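Local coordinates for protein D-glyceraldehyde dehydrogenase (NADP(+)) (PDB 5IZD) that oxidises D-glyceraldehyde to (R)-glycerate with NADP(+) and water in the non-phosphorylated Entner-Doudoroff pathway, at residues R300-S305 and P365-N370. Numbering follows the deposited sequence.
Sequences RFVELS and PTIIGN
Phe301, Val302 and Ser305, on the last turns of helix 294-305, meet Ile367 of strand 366-369, which runs nearly antiparallel to the helix at 160°, the axes of the two segments coming within 9.8 Å. Ile367 carries most of the contact. Its CG1 lies anti to the carbonyl carbon (chi1 -57°), and the extended second torsion carries CD1 in among the three helix side chains. Phe301 meets this arm obliquely, CE2 lying 3.6 Å from Ile367 CG1. Val302 adds one branch, CG2, 3.8 Å from Ile367 CD1. Ser305 OG also meets Ile367 CD1 (3.6 Å) and stands over one face of the Phe301 ring near its rim. Ser305 OG donates to Phe301 O (2.8 Å), tilted from the carbonyl plane, while Ser305 N reaches the same oxygen from the other face; the principal polar partner of Ser305 OG is Tyr274 OH, at the end of helix 262-274, to which it is hydrogen-bonded. Pro365 rests its ring beside the helix end, CG 4.0 Å from Ser305 O. With Ile367 cut back to an alanine, Phe301 CE2, Val302 CG2 and Ser305 would probably lose their shared apolar partner and face a gap. No hydrogen bond joins the segments; this is helix-on-sheet packing in the catalytic domain of the aldehyde dehydrogenase fold, where Val302 also reaches Phe346 on edge strand 343-346 and Phe301 reaches Ile387 on strand 386-392.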
ATOM      1  N   ARG A 300     -14.415 -34.357  29.184  1.00 37.99           N
ATOM      2  CA  ARG A 300     -12.975 -34.343  28.931  1.00 37.82           C
ATOM      3  C   ARG A 300     -12.386 -33.032  29.479  1.00 37.14           C
ATOM      4  O   ARG A 300     -11.322 -33.043  30.108  1.00 36.85           O
ATOM      5  CB  ARG A 300     -12.662 -34.536  27.423  1.00 38.12           C
ATOM      6  CG  ARG A 300     -13.015 -35.935  26.936  1.00 39.38           C
ATOM      7  CD  ARG A 300     -12.468 -36.282  25.555  1.00 39.91           C
ATOM      8  NE  ARG A 300     -11.006 -36.209  25.615  1.00 40.24           N
ATOM      9  CZ  ARG A 300     -10.193 -36.104  24.567  1.00 40.52           C
ATOM     10  NH1 ARG A 300     -10.659 -36.083  23.329  1.00 40.52           N
ATOM     11  NH2 ARG A 300      -8.876 -36.061  24.790  1.00 40.61           N
ATOM     12  N   PHE A 301     -13.108 -31.920  29.302  1.00 36.80           N
ATOM     13  CA  PHE A 301     -12.622 -30.602  29.712  1.00 36.40           C
ATOM     14  C   PHE A 301     -12.548 -30.480  31.231  1.00 36.40           C
ATOM     15  O   PHE A 301     -11.583 -29.924  31.771  1.00 36.13           O
ATOM     16  CB  PHE A 301     -13.525 -29.486  29.169  1.00 36.38           C
ATOM     17  CG  PHE A 301     -13.128 -28.098  29.605  1.00 36.06           C
ATOM     18  CD1 PHE A 301     -11.815 -27.654  29.464  1.00 35.77           C
ATOM     19  CD2 PHE A 301     -14.096 -27.196  30.084  1.00 36.12           C
ATOM     20  CE1 PHE A 301     -11.461 -26.359  29.840  1.00 35.48           C
ATOM     21  CE2 PHE A 301     -13.737 -25.901  30.451  1.00 35.62           C
ATOM     22  CZ  PHE A 301     -12.417 -25.490  30.348  1.00 35.22           C
ATOM     23  N   VAL A 302     -13.566 -30.981  31.906  1.00 36.76           N
ATOM     24  CA  VAL A 302     -13.528 -31.082  33.371  1.00 37.04           C
ATOM     25  C   VAL A 302     -12.329 -31.933  33.863  1.00 37.42           C
ATOM     26  O   VAL A 302     -11.569 -31.511  34.775  1.00 37.36           O
ATOM     27  CB  VAL A 302     -14.866 -31.598  33.924  1.00 37.42           C
ATOM     28  CG1 VAL A 302     -14.731 -31.876  35.429  1.00 37.62           C
ATOM     29  CG2 VAL A 302     -15.966 -30.580  33.647  1.00 37.04           C
ATOM     30  N   GLU A 303     -12.155 -33.107  33.241  1.00 38.04           N
ATOM     31  CA  GLU A 303     -11.055 -34.045  33.589  1.00 38.64           C
ATOM     32  C   GLU A 303      -9.686 -33.411  33.380  1.00 38.26           C
ATOM     33  O   GLU A 303      -8.831 -33.504  34.257  1.00 38.09           O
ATOM     34  CB  GLU A 303     -11.160 -35.370  32.819  1.00 39.35           C
ATOM     35  CG  GLU A 303     -10.124 -36.427  33.153  0.50 39.88           C
ATOM     36  CD  GLU A 303     -10.190 -36.923  34.587  0.50 40.44           C
ATOM     37  OE1 GLU A 303      -9.161 -37.434  35.058  0.50 40.85           O
ATOM     38  OE2 GLU A 303     -11.249 -36.812  35.253  0.50 40.55           O
ATOM     39  N   LEU A 304      -9.496 -32.682  32.281  1.00 37.87           N
ATOM     40  CA  LEU A 304      -8.218 -32.017  32.074  1.00 37.68           C
ATOM     41  C   LEU A 304      -7.956 -30.848  33.053  1.00 37.63           C
ATOM     42  O   LEU A 304      -6.801 -30.647  33.544  1.00 37.55           O
ATOM     43  CB  LEU A 304      -8.115 -31.533  30.646  1.00 37.22           C
ATOM     44  CG  LEU A 304      -7.939 -32.675  29.656  1.00 37.66           C
ATOM     45  CD1 LEU A 304      -8.479 -32.218  28.327  1.00 37.35           C
ATOM     46  CD2 LEU A 304      -6.470 -33.042  29.545  1.00 37.76           C
ATOM     47  N   SER A 305      -9.034 -30.099  33.316  1.00 37.70           N
ATOM     48  CA  SER A 305      -9.017 -28.933  34.193  1.00 37.71           C
ATOM     49  C   SER A 305      -8.589 -29.309  35.635  1.00 39.02           C
ATOM     50  O   SER A 305      -7.918 -28.542  36.270  1.00 37.79           O
ATOM     51  CB  SER A 305     -10.376 -28.206  34.193  1.00 37.30           C
ATOM     52  OG  SER A 305     -10.623 -27.523  32.949  1.00 36.80           O
ATOM     53  N   PRO A 365      -9.752 -23.461  38.713  1.00 32.59           N
ATOM     54  CA  PRO A 365     -10.506 -23.581  37.471  1.00 32.39           C
ATOM     55  C   PRO A 365     -11.993 -23.892  37.723  1.00 32.77           C
ATOM     56  O   PRO A 365     -12.331 -24.811  38.501  1.00 33.34           O
ATOM     57  CB  PRO A 365      -9.824 -24.773  36.776  1.00 32.60           C
ATOM     58  CG  PRO A 365      -8.423 -24.687  37.234  1.00 32.51           C
ATOM     59  CD  PRO A 365      -8.574 -24.352  38.703  1.00 32.75           C
ATOM     60  N   THR A 366     -12.870 -23.092  37.141  1.00 32.50           N
ATOM     61  CA  THR A 366     -14.280 -23.137  37.453  1.00 32.94           C
ATOM     62  C   THR A 366     -15.128 -23.241  36.133  1.00 33.15           C
ATOM     63  O   THR A 366     -15.012 -22.382  35.260  1.00 32.28           O
ATOM     64  CB  THR A 366     -14.697 -21.913  38.256  1.00 32.79           C
ATOM     65  OG1 THR A 366     -13.928 -21.832  39.475  1.00 32.89           O
ATOM     66  CG2 THR A 366     -16.193 -21.976  38.570  1.00 33.20           C
ATOM     67  N   ILE A 367     -15.948 -24.294  36.051  1.00 34.10           N
ATOM     68  CA  ILE A 367     -16.702 -24.640  34.857  1.00 34.97           C
ATOM     69  C   ILE A 367     -18.167 -24.696  35.260  1.00 36.06           C
ATOM     70  O   ILE A 367     -18.519 -25.343  36.254  1.00 36.73           O
ATOM     71  CB  ILE A 367     -16.222 -25.976  34.235  1.00 35.23           C
ATOM     72  CG1 ILE A 367     -14.714 -25.909  33.894  1.00 34.77           C
ATOM     73  CG2 ILE A 367     -17.002 -26.308  32.968  1.00 35.29           C
ATOM     74  CD1 ILE A 367     -14.070 -27.281  33.876  1.00 35.18           C
ATOM     75  N   ILE A 368     -18.979 -23.948  34.532  1.00 36.51           N
ATOM     76  CA  ILE A 368     -20.391 -23.753  34.802  1.00 37.79           C
ATOM     77  C   ILE A 368     -21.304 -24.244  33.650  1.00 39.06           C
ATOM     78  O   ILE A 368     -21.053 -23.871  32.500  1.00 38.31           O
ATOM     79  CB  ILE A 368     -20.630 -22.260  35.033  1.00 37.57           C
ATOM     80  CG1 ILE A 368     -19.860 -21.811  36.288  1.00 37.70           C
ATOM     81  CG2 ILE A 368     -22.111 -21.952  35.158  1.00 38.29           C
ATOM     82  CD1 ILE A 368     -20.146 -20.386  36.657  1.00 37.65           C
ATOM     83  N   GLY A 369     -22.357 -25.018  33.972  1.00 41.18           N
ATOM     84  CA  GLY A 369     -23.504 -25.371  33.033  1.00 43.57           C
ATOM     85  C   GLY A 369     -24.808 -24.603  33.292  1.00 45.52           C
ATOM     86  O   GLY A 369     -25.051 -24.076  34.420  1.00 47.52           O
ATOM     87  N   ASN A 370     -25.651 -24.536  32.266  1.00 48.40           N
ATOM     88  CA  ASN A 370     -26.985 -23.855  32.300  1.00 49.88           C
ATOM     89  C   ASN A 370     -27.054 -22.422  32.913  1.00 50.97           C
ATOM     90  O   ASN A 370     -27.827 -22.159  33.852  1.00 52.43           O
TER